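Quinone reductase (Klebsiella pneumoniae subsp. pneumoniae, PDB 4GI5) binds FAD in a flavodoxin-like fold and, judging from its family, probably reduces quinones with NAD(P)H. Local coordinates at residues G207-V215 with R237-I247; S100-L111 with W134-F143. All blocks are in the same frame, centred on the assembly; numbering follows the deposited sequence.

Contact 1. Residues G207-V215 with R237-I247; sequences GFEVLPPLV and RLDTLWQTEPI
Leu211 fills the tight part of this contact: its CD1 lies 3.8 Å from Leu241 CD2, the two side chains crossing at about a right angle, and 3.5 Å from Leu241 O. Beside it, Arg237 reaches the backbone of 207-215 end-on. Its chain is bent at chi2 and chi3 (-58° and -46°), which swings the guanidinium round to Pro212 O, gripped by Arg237 NH1 at 3.0 Å and Arg237 NH2 at 2.8 Å. That oxygen lies in the guanidinium plane, although NH1 approaches from well above the carbonyl plane. Arg237 CG touches both methyls of Leu214 as the two side chains slide past each other in opposite directions. A second backbone link, Ile247 N to Val210 O at 2.7 Å, is nearly straight at the carbonyl, and a water accepting from Val210 N and donating to Ile247 O extends it. Ile247 CD1 packs on Val210 CG1 at 3.9 Å. On the looser side the exposed Glu209 side chain runs obliquely past Pro246, its CB 4.0 Å from Pro246 CG. Strand 209-216 and helix 224-239 form the last beta-alpha unit of the flavodoxin-like sheet, and the chain leaving the helix turns back along this edge strand, next to strand 168-174; Arg168 there donates to Leu241 O and Thr244 O, and helix 196-204 packs against Val210, Pro213 and Ile247.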
loop_
_atom_site.group_PDB
_atom_site.type_symbol
_atom_site.label_atom_id
_atom_site.label_comp_id
_atom_site.label_asym_id
_atom_site.label_seq_id
_atom_site.Cartn_x
_atom_site.Cartn_y
_atom_site.Cartn_z
ATOM N N GLY B 207 -15.342 -4.693 -8.492
ATOM C CA GLY B 207 -16.181 -4.407 -9.649
ATOM C C GLY B 207 -16.456 -2.984 -10.006
ATOM O O GLY B 207 -17.271 -2.720 -10.891
ATOM N N PHE B 208 -15.744 -2.005 -9.402
ATOM C CA PHE B 208 -15.889 -0.629 -9.797
ATOM C C PHE B 208 -15.466 -0.456 -11.244
ATOM O O PHE B 208 -14.548 -1.122 -11.693
ATOM C CB PHE B 208 -15.036 0.325 -8.999
ATOM C CG PHE B 208 -15.568 0.619 -7.598
ATOM C CD1 PHE B 208 -16.678 1.420 -7.369
ATOM C CD2 PHE B 208 -14.883 0.187 -6.499
ATOM C CE1 PHE B 208 -17.061 1.711 -6.068
ATOM C CE2 PHE B 208 -15.275 0.490 -5.239
ATOM C CZ PHE B 208 -16.381 1.277 -4.999
ATOM N N GLU B 209 -16.082 0.503 -11.937
ATOM C CA GLU B 209 -15.433 1.154 -13.108
ATOM C C GLU B 209 -14.474 2.215 -12.536
ATOM O O GLU B 209 -14.959 3.091 -11.825
ATOM C CB GLU B 209 -16.509 1.815 -13.980
ATOM C CG GLU B 209 -17.411 0.781 -14.610
ATOM C CD GLU B 209 -18.251 1.438 -15.706
ATOM O OE1 GLU B 209 -18.835 2.510 -15.437
ATOM O OE2 GLU B 209 -18.222 0.956 -16.837
ATOM N N VAL B 210 -13.178 2.104 -12.841
ATOM C CA VAL B 210 -12.237 2.993 -12.235
ATOM C C VAL B 210 -11.916 4.138 -13.203
ATOM O O VAL B 210 -11.502 3.921 -14.344
ATOM C CB VAL B 210 -10.939 2.239 -11.900
ATOM C CG1 VAL B 210 -10.015 3.155 -11.108
ATOM C CG2 VAL B 210 -11.303 0.917 -11.189
ATOM N N LEU B 211 -12.148 5.357 -12.765
ATOM C CA LEU B 211 -11.772 6.492 -13.565
ATOM C C LEU B 211 -10.303 6.787 -13.436
ATOM O O LEU B 211 -9.693 6.488 -12.390
ATOM C CB LEU B 211 -12.601 7.693 -13.144
ATOM C CG LEU B 211 -14.091 7.479 -13.076
ATOM C CD1 LEU B 211 -14.725 8.786 -12.766
ATOM C CD2 LEU B 211 -14.576 7.026 -14.407
ATOM N N PRO B 212 -9.681 7.457 -14.422
ATOM C CA PRO B 212 -8.297 7.924 -14.271
ATOM C C PRO B 212 -8.127 8.758 -13.036
ATOM O O PRO B 212 -9.065 9.507 -12.690
ATOM C CB PRO B 212 -8.058 8.787 -15.534
ATOM C CG PRO B 212 -8.988 8.178 -16.526
ATOM C CD PRO B 212 -10.236 7.862 -15.757
ATOM N N PRO B 213 -7.055 8.548 -12.300
ATOM C CA PRO B 213 -6.883 9.287 -11.046
ATOM C C PRO B 213 -6.609 10.761 -11.281
ATOM O O PRO B 213 -6.075 11.098 -12.336
ATOM C CB PRO B 213 -5.675 8.595 -10.437
ATOM C CG PRO B 213 -4.867 8.093 -11.608
ATOM C CD PRO B 213 -5.906 7.687 -12.582
ATOM N N LEU B 214 -6.911 11.573 -10.285
ATOM C CA LEU B 214 -6.514 12.963 -10.272
ATOM C C LEU B 214 -5.331 13.081 -9.302
ATOM O O LEU B 214 -5.496 12.801 -8.115
ATOM C CB LEU B 214 -7.668 13.774 -9.734
ATOM C CG LEU B 214 -7.361 15.255 -9.588
ATOM C CD1 LEU B 214 -6.882 15.893 -10.884
ATOM C CD2 LEU B 214 -8.597 15.957 -9.089
ATOM N N VAL B 215 -4.184 13.292 -9.852
ATOM C CA VAL B 215 -2.961 13.393 -9.078
ATOM C C VAL B 215 -2.288 14.758 -9.226
ATOM O O VAL B 215 -2.036 15.250 -10.349
ATOM C CB VAL B 215 -1.926 12.316 -9.498
ATOM C CG1 VAL B 215 -0.694 12.333 -8.614
ATOM C CG2 VAL B 215 -2.606 10.965 -9.501
ATOM N N ARG B 237 -12.786 17.492 -13.118
ATOM C CA ARG B 237 -13.080 16.089 -12.893
ATOM C C ARG B 237 -14.418 15.788 -12.276
ATOM O O ARG B 237 -15.127 14.837 -12.643
ATOM C CB ARG B 237 -11.909 15.405 -12.031
ATOM C CG ARG B 237 -10.541 15.427 -12.683
ATOM C CD ARG B 237 -10.390 14.760 -14.074
ATOM N NE ARG B 237 -11.042 13.502 -14.014
ATOM C CZ ARG B 237 -10.412 12.341 -13.688
ATOM N NH1 ARG B 237 -9.161 12.369 -13.412
ATOM N NH2 ARG B 237 -11.087 11.254 -13.574
ATOM N N LEU B 238 -14.810 16.593 -11.301
ATOM C CA LEU B 238 -16.065 16.384 -10.655
ATOM C C LEU B 238 -17.276 16.661 -11.610
ATOM O O LEU B 238 -18.323 16.063 -11.461
ATOM C CB LEU B 238 -16.116 17.312 -9.428
ATOM C CG LEU B 238 -15.150 16.948 -8.281
ATOM C CD1 LEU B 238 -15.230 17.997 -7.209
ATOM C CD2 LEU B 238 -15.381 15.540 -7.708
ATOM N N ASP B 239 -17.084 17.555 -12.527
ATOM C CA ASP B 239 -18.124 17.914 -13.567
ATOM C C ASP B 239 -18.284 16.778 -14.568
ATOM O O ASP B 239 -19.295 16.727 -15.255
ATOM C CB ASP B 239 -17.667 19.202 -14.313
ATOM C CG ASP B 239 -17.806 20.461 -13.473
ATOM O OD1 ASP B 239 -18.478 20.377 -12.470
ATOM O OD2 ASP B 239 -17.231 21.512 -13.829
ATOM N N THR B 240 -17.312 15.851 -14.690
ATOM C CA THR B 240 -17.346 14.860 -15.759
ATOM C C THR B 240 -17.334 13.417 -15.210
ATOM O O THR B 240 -17.055 12.498 -15.954
ATOM C CB THR B 240 -16.138 15.078 -16.710
ATOM O OG1 THR B 240 -14.891 15.113 -15.977
ATOM C CG2 THR B 240 -16.216 16.402 -17.505
ATOM N N LEU B 241 -17.641 13.224 -13.929
ATOM C CA LEU B 241 -17.556 11.925 -13.307
ATOM C C LEU B 241 -18.278 10.815 -14.055
ATOM O O LEU B 241 -17.846 9.623 -14.035
ATOM C CB LEU B 241 -18.082 11.943 -11.911
ATOM C CG LEU B 241 -17.216 12.614 -10.920
ATOM C CD1 LEU B 241 -17.941 12.768 -9.599
ATOM C CD2 LEU B 241 -15.962 11.774 -10.702
ATOM N N TRP B 242 -19.402 11.188 -14.661
ATOM C CA TRP B 242 -20.245 10.213 -15.368
ATOM C C TRP B 242 -20.055 10.286 -16.881
ATOM O O TRP B 242 -20.707 9.572 -17.541
ATOM C CB TRP B 242 -21.709 10.352 -14.975
ATOM C CG TRP B 242 -21.809 10.037 -13.576
ATOM C CD1 TRP B 242 -21.868 8.780 -13.018
ATOM C CD2 TRP B 242 -21.737 10.976 -12.477
ATOM N NE1 TRP B 242 -21.875 8.894 -11.638
ATOM C CE2 TRP B 242 -21.822 10.225 -11.278
ATOM C CE3 TRP B 242 -21.653 12.377 -12.379
ATOM C CZ2 TRP B 242 -21.846 10.836 -10.000
ATOM C CZ3 TRP B 242 -21.654 12.946 -11.059
ATOM C CH2 TRP B 242 -21.666 12.115 -9.913
ATOM N N GLN B 243 -19.135 11.084 -17.394
ATOM C CA GLN B 243 -18.814 11.142 -18.794
ATOM C C GLN B 243 -17.414 10.596 -19.069
ATOM O O GLN B 243 -17.192 10.082 -20.111
ATOM C CB GLN B 243 -18.866 12.583 -19.300
ATOM C CG GLN B 243 -20.173 13.239 -18.973
ATOM C CD GLN B 243 -20.062 14.758 -19.121
ATOM O OE1 GLN B 243 -19.519 15.267 -20.101
ATOM N NE2 GLN B 243 -20.526 15.473 -18.121
ATOM N N THR B 244 -16.478 10.616 -18.101
ATOM C CA THR B 244 -15.083 10.265 -18.401
ATOM C C THR B 244 -14.994 8.767 -18.659
ATOM O O THR B 244 -15.710 7.985 -17.980
ATOM C CB THR B 244 -14.270 10.641 -17.099
ATOM O OG1 THR B 244 -14.284 12.063 -16.914
ATOM C CG2 THR B 244 -12.845 10.192 -17.156
ATOM N N GLU B 245 -14.187 8.381 -19.602
ATOM C CA GLU B 245 -14.055 6.956 -19.942
ATOM C C GLU B 245 -13.248 6.283 -18.758
ATOM O O GLU B 245 -12.193 6.757 -18.464
ATOM C CB GLU B 245 -13.189 6.818 -21.182
ATOM C CG GLU B 245 -13.140 5.449 -21.749
ATOM C CD GLU B 245 -14.506 5.090 -22.336
ATOM O OE1 GLU B 245 -15.223 6.043 -22.776
ATOM O OE2 GLU B 245 -14.853 3.882 -22.322
ATOM N N PRO B 246 -13.758 5.172 -18.258
ATOM C CA PRO B 246 -12.926 4.392 -17.292
ATOM C C PRO B 246 -11.695 3.839 -17.819
ATOM O O PRO B 246 -11.526 3.612 -18.999
ATOM C CB PRO B 246 -13.839 3.282 -16.830
ATOM C CG PRO B 246 -15.235 3.723 -17.214
ATOM C CD PRO B 246 -15.052 4.557 -18.477
ATOM N N ILE B 247 -10.741 3.557 -16.921
ATOM C CA ILE B 247 -9.536 2.822 -17.304
ATOM C C ILE B 247 -10.012 1.455 -17.854
ATOM O O ILE B 247 -10.797 0.738 -17.194
ATOM C CB ILE B 247 -8.639 2.588 -16.049
ATOM C CG1 ILE B 247 -8.221 3.930 -15.459
ATOM C CG2 ILE B 247 -7.427 1.733 -16.350
ATOM C CD1 ILE B 247 -7.503 3.826 -14.078
HETATM O O HOH W 1 -12.232 0.330 -14.897
#

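Contact 2. Residues S100-L111 with W134-F143; sequences SADIVAEQEKLL and WIDRVYAWGF
Arg137 and Asp102 meet end-on, NH1 and NH2 facing the carboxylate, with the two planes 40° apart. Arg137 NH2 is 3.1 Å from Asp102 OD1 and 3.0 Å from Asp102 OD2, both on the syn side, whereas NH1 reaches OD2 from above the carboxylate plane. Ser100 OG donates to OD1 and steadies the acid, while Arg137 NH2 has a second salt bridge to Asp74. Ile103 CD1 covers one guanidinium face. The next turn of helix 101-111 brings Glu106, whose bend at chi2 carries OE1 to the indole edge: Trp134 NE1 donates to Glu106 OE1 at 2.8 Å, almost straight and in the ring plane. Ser59 OG also bonds to OE1, and Lys109 makes a salt bridge to OE2. Gln107 instead extends flat along Phe143, amide and ring 25° apart and stacked, with CG over the ring face in a CH-pi contact; Gln107 NE2 donates to Val138 O at 3.0 Å, and OE1 is bound to Gln99. Leu110 CD1 closes the centre, meeting Val138 CG1 tip to tip at 3.7 Å and the edge of the Phe143 ring. The helix segments cross at 97°. Helices 101-112 and 129-138, which precede and follow strand 115-121, thus pack together beside strand 24-29 of the flavodoxin-like sheet; helix 86-96 flanks Gln107 and Ala140, and Trp124 of the second subunit meets Tyr139 edge-to-face.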
loop_
_atom_site.group_PDB
_atom_site.type_symbol
_atom_site.label_atom_id
_atom_site.label_comp_id
_atom_site.label_asym_id
_atom_site.label_seq_id
_atom_site.Cartn_x
_atom_site.Cartn_y
_atom_site.Cartn_z
ATOM N N SER B 100 -18.524 -5.671 13.456
ATOM C CA SER B 100 -18.630 -4.442 14.220
ATOM C C SER B 100 -19.422 -3.359 13.513
ATOM O O SER B 100 -19.417 -3.235 12.267
ATOM C CB SER B 100 -17.286 -3.975 14.769
ATOM O OG SER B 100 -16.436 -3.831 13.749
ATOM N N ALA B 101 -20.104 -2.510 14.298
ATOM C CA ALA B 101 -21.034 -1.554 13.696
ATOM C C ALA B 101 -20.386 -0.516 12.808
ATOM O O ALA B 101 -21.031 -0.082 11.884
ATOM C CB ALA B 101 -21.804 -0.831 14.808
ATOM N N ASP B 102 -19.135 -0.115 13.096
ATOM C CA ASP B 102 -18.376 0.818 12.195
ATOM C C ASP B 102 -18.249 0.239 10.786
ATOM O O ASP B 102 -18.483 0.950 9.804
ATOM C CB ASP B 102 -17.003 1.206 12.837
ATOM C CG ASP B 102 -16.076 0.074 13.088
ATOM O OD1 ASP B 102 -16.432 -1.147 13.257
ATOM O OD2 ASP B 102 -14.850 0.391 13.269
ATOM N N ILE B 103 -17.891 -1.032 10.702
ATOM C CA ILE B 103 -17.790 -1.760 9.421
ATOM C C ILE B 103 -19.085 -1.766 8.686
ATOM O O ILE B 103 -19.184 -1.441 7.501
ATOM C CB ILE B 103 -17.220 -3.162 9.632
ATOM C CG1 ILE B 103 -15.790 -3.080 10.137
ATOM C CG2 ILE B 103 -17.372 -4.023 8.363
ATOM C CD1 ILE B 103 -15.141 -4.390 10.606
ATOM N N VAL B 104 -20.138 -2.125 9.410
ATOM C CA VAL B 104 -21.454 -2.245 8.763
ATOM C C VAL B 104 -21.881 -0.900 8.185
ATOM O O VAL B 104 -22.361 -0.806 7.068
ATOM C CB VAL B 104 -22.496 -2.728 9.829
ATOM C CG1 VAL B 104 -23.925 -2.644 9.248
ATOM C CG2 VAL B 104 -22.196 -4.133 10.234
ATOM N N ALA B 105 -21.661 0.195 8.878
ATOM C CA ALA B 105 -22.073 1.521 8.385
ATOM C C ALA B 105 -21.316 1.940 7.127
ATOM O O ALA B 105 -21.890 2.515 6.201
ATOM C CB ALA B 105 -21.901 2.561 9.505
ATOM N N GLU B 106 -20.026 1.562 7.073
ATOM C CA GLU B 106 -19.283 1.796 5.807
ATOM C C GLU B 106 -19.769 0.990 4.641
ATOM O O GLU B 106 -19.834 1.472 3.516
ATOM C CB GLU B 106 -17.784 1.622 6.043
ATOM C CG GLU B 106 -17.156 2.578 7.098
ATOM C CD GLU B 106 -17.365 3.993 6.757
ATOM O OE1 GLU B 106 -16.961 4.486 5.661
ATOM O OE2 GLU B 106 -18.084 4.713 7.597
ATOM N N GLN B 107 -20.067 -0.286 4.888
ATOM C CA GLN B 107 -20.570 -1.124 3.863
ATOM C C GLN B 107 -21.911 -0.568 3.320
ATOM O O GLN B 107 -22.140 -0.521 2.103
ATOM C CB GLN B 107 -20.764 -2.549 4.348
ATOM C CG GLN B 107 -19.443 -3.190 4.752
ATOM C CD GLN B 107 -19.542 -4.587 5.245
ATOM O OE1 GLN B 107 -20.611 -5.067 5.676
ATOM N NE2 GLN B 107 -18.392 -5.234 5.316
ATOM N N GLU B 108 -22.752 -0.087 4.247
ATOM C CA GLU B 108 -24.054 0.529 3.789
ATOM C C GLU B 108 -23.820 1.786 2.961
ATOM O O GLU B 108 -24.512 1.987 1.977
ATOM C CB GLU B 108 -24.944 0.798 5.066
ATOM C CG GLU B 108 -25.488 -0.543 5.523
ATOM C CD GLU B 108 -26.281 -0.537 6.840
ATOM O OE1 GLU B 108 -26.218 0.475 7.578
ATOM O OE2 GLU B 108 -26.919 -1.592 7.159
ATOM N N LYS B 109 -22.789 2.604 3.306
ATOM C CA LYS B 109 -22.455 3.783 2.500
ATOM C C LYS B 109 -22.065 3.402 1.091
ATOM O O LYS B 109 -22.460 4.030 0.102
ATOM C CB LYS B 109 -21.380 4.637 3.132
ATOM C CG LYS B 109 -21.797 5.371 4.389
ATOM C CD LYS B 109 -20.533 5.946 5.050
ATOM C CE LYS B 109 -20.818 6.476 6.412
ATOM N NZ LYS B 109 -19.533 7.130 6.944
ATOM N N LEU B 110 -21.245 2.344 0.959
ATOM C CA LEU B 110 -20.810 1.918 -0.325
ATOM C C LEU B 110 -22.001 1.418 -1.157
ATOM O O LEU B 110 -22.041 1.650 -2.342
ATOM C CB LEU B 110 -19.800 0.756 -0.142
ATOM C CG LEU B 110 -18.441 1.232 0.329
ATOM C CD1 LEU B 110 -17.662 0.041 0.859
ATOM C CD2 LEU B 110 -17.660 1.841 -0.801
ATOM N N LEU B 111 -22.867 0.636 -0.548
ATOM C CA LEU B 111 -24.081 0.175 -1.286
ATOM C C LEU B 111 -24.984 1.325 -1.733
ATOM O O LEU B 111 -25.520 1.307 -2.853
ATOM C CB LEU B 111 -24.844 -0.845 -0.456
ATOM C CG LEU B 111 -24.129 -2.190 -0.161
ATOM C CD1 LEU B 111 -24.942 -3.062 0.755
ATOM C CD2 LEU B 111 -23.760 -2.904 -1.430
ATOM N N TRP B 134 -9.320 1.053 6.559
ATOM C CA TRP B 134 -10.637 1.051 6.001
ATOM C C TRP B 134 -10.835 -0.053 4.968
ATOM O O TRP B 134 -11.770 -0.860 5.080
ATOM C CB TRP B 134 -10.999 2.396 5.516
ATOM C CG TRP B 134 -12.357 2.598 4.992
ATOM C CD1 TRP B 134 -13.455 3.153 5.738
ATOM C CD2 TRP B 134 -12.887 2.296 3.712
ATOM N NE1 TRP B 134 -14.573 3.249 4.908
ATOM C CE2 TRP B 134 -14.290 2.673 3.714
ATOM C CE3 TRP B 134 -12.354 1.705 2.546
ATOM C CZ2 TRP B 134 -15.095 2.494 2.597
ATOM C CZ3 TRP B 134 -13.185 1.544 1.417
ATOM C CH2 TRP B 134 -14.533 1.982 1.470
ATOM N N ILE B 135 -9.893 -0.168 4.033
ATOM C CA ILE B 135 -9.929 -1.266 3.078
ATOM C C ILE B 135 -9.938 -2.575 3.809
ATOM O O ILE B 135 -10.796 -3.467 3.564
ATOM C CB ILE B 135 -8.789 -1.182 2.051
ATOM C CG1 ILE B 135 -8.932 0.077 1.231
ATOM C CG2 ILE B 135 -8.697 -2.466 1.223
ATOM C CD1 ILE B 135 -9.978 -0.027 0.132
ATOM N N ASP B 136 -8.963 -2.813 4.686
ATOM C CA ASP B 136 -8.794 -4.125 5.287
ATOM C C ASP B 136 -10.036 -4.553 6.063
ATOM O O ASP B 136 -10.373 -5.715 6.031
ATOM C CB ASP B 136 -7.663 -4.107 6.315
ATOM C CG ASP B 136 -6.228 -4.024 5.700
ATOM O OD1 ASP B 136 -6.077 -4.119 4.483
ATOM O OD2 ASP B 136 -5.329 -3.623 6.521
ATOM N N ARG B 137 -10.649 -3.616 6.745
ATOM C CA ARG B 137 -11.789 -3.918 7.621
ATOM C C ARG B 137 -13.141 -3.888 6.932
ATOM O O ARG B 137 -14.033 -4.672 7.304
ATOM C CB ARG B 137 -11.748 -3.058 8.855
ATOM C CG ARG B 137 -10.562 -3.321 9.728
ATOM C CD ARG B 137 -10.342 -2.386 10.947
ATOM N NE ARG B 137 -11.476 -2.639 11.894
ATOM C CZ ARG B 137 -12.471 -1.776 12.139
ATOM N NH1 ARG B 137 -12.568 -0.550 11.590
ATOM N NH2 ARG B 137 -13.507 -2.233 12.911
ATOM N N VAL B 138 -13.331 -3.022 5.970
ATOM C CA VAL B 138 -14.643 -2.885 5.316
ATOM C C VAL B 138 -14.816 -3.952 4.220
ATOM O O VAL B 138 -15.910 -4.412 3.943
ATOM C CB VAL B 138 -14.812 -1.499 4.745
ATOM C CG1 VAL B 138 -16.046 -1.285 3.900
ATOM C CG2 VAL B 138 -14.791 -0.492 5.885
ATOM N N TYR B 139 -13.697 -4.340 3.552
ATOM C CA TYR B 139 -13.784 -5.211 2.393
ATOM C C TYR B 139 -13.875 -6.651 2.848
ATOM O O TYR B 139 -12.937 -7.443 2.741
ATOM C CB TYR B 139 -12.538 -4.998 1.475
ATOM C CG TYR B 139 -12.668 -3.958 0.450
ATOM C CD1 TYR B 139 -13.580 -2.906 0.550
ATOM C CD2 TYR B 139 -11.769 -3.935 -0.649
ATOM C CE1 TYR B 139 -13.724 -1.929 -0.393
ATOM C CE2 TYR B 139 -11.892 -2.953 -1.618
ATOM C CZ TYR B 139 -12.894 -1.981 -1.578
ATOM O OH TYR B 139 -12.904 -1.079 -2.592
ATOM N N ALA B 140 -15.005 -7.014 3.416
ATOM C CA ALA B 140 -15.193 -8.353 3.986
ATOM C C ALA B 140 -15.352 -9.525 2.970
ATOM O O ALA B 140 -15.747 -9.334 1.826
ATOM C CB ALA B 140 -16.484 -8.291 4.884
ATOM N N TRP B 141 -15.171 -10.702 3.513
ATOM C CA TRP B 141 -15.404 -11.942 2.813
ATOM C C TRP B 141 -16.891 -12.133 2.584
ATOM O O TRP B 141 -17.620 -12.175 3.583
ATOM C CB TRP B 141 -14.808 -13.111 3.531
ATOM C CG TRP B 141 -14.989 -14.430 2.757
ATOM C CD1 TRP B 141 -16.212 -14.982 2.227
ATOM C CD2 TRP B 141 -13.997 -15.376 2.427
ATOM N NE1 TRP B 141 -15.968 -16.154 1.591
ATOM C CE2 TRP B 141 -14.644 -16.452 1.735
ATOM C CE3 TRP B 141 -12.667 -15.438 2.667
ATOM C CZ2 TRP B 141 -13.966 -17.547 1.267
ATOM C CZ3 TRP B 141 -11.966 -16.527 2.200
ATOM C CH2 TRP B 141 -12.618 -17.575 1.501
ATOM N N GLY B 142 -17.357 -12.120 1.369
ATOM C CA GLY B 142 -18.799 -12.124 1.050
ATOM C C GLY B 142 -19.219 -10.784 0.531
ATOM O O GLY B 142 -20.348 -10.665 0.027
ATOM N N PHE B 143 -18.348 -9.726 0.667
ATOM C CA PHE B 143 -18.699 -8.353 0.326
ATOM C C PHE B 143 -17.768 -7.913 -0.831
ATOM O O PHE B 143 -18.170 -7.746 -1.972
ATOM C CB PHE B 143 -18.571 -7.441 1.537
ATOM C CG PHE B 143 -19.017 -6.027 1.281
ATOM C CD1 PHE B 143 -20.356 -5.751 1.024
ATOM C CD2 PHE B 143 -18.131 -4.977 1.324
ATOM C CE1 PHE B 143 -20.779 -4.485 0.828
ATOM C CE2 PHE B 143 -18.578 -3.683 1.188
ATOM C CZ PHE B 143 -19.912 -3.452 0.881
#

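Overall arrangement
Contact 2 closes before contact 1 opens along the chain, and their centres lie 23 Å apart on opposite sides of the chain's centre. Contact 1 includes an edge strand of the five-stranded parallel sheet of the flavodoxin-like fold, 209-216, with the end of the helix that follows it; contact 2 packs the helices before and after strand 115-121 beside that sheet. They touch where Phe208 CE2 lies 3.9 Å from Tyr139 OH. Asp136 within contact 2 touches FAD and bonds to the second subunit, so this contact borders the flavin site and the subunit interface, whereas contact 1 lies at the sheet's edge within the chain and meets no other subunit.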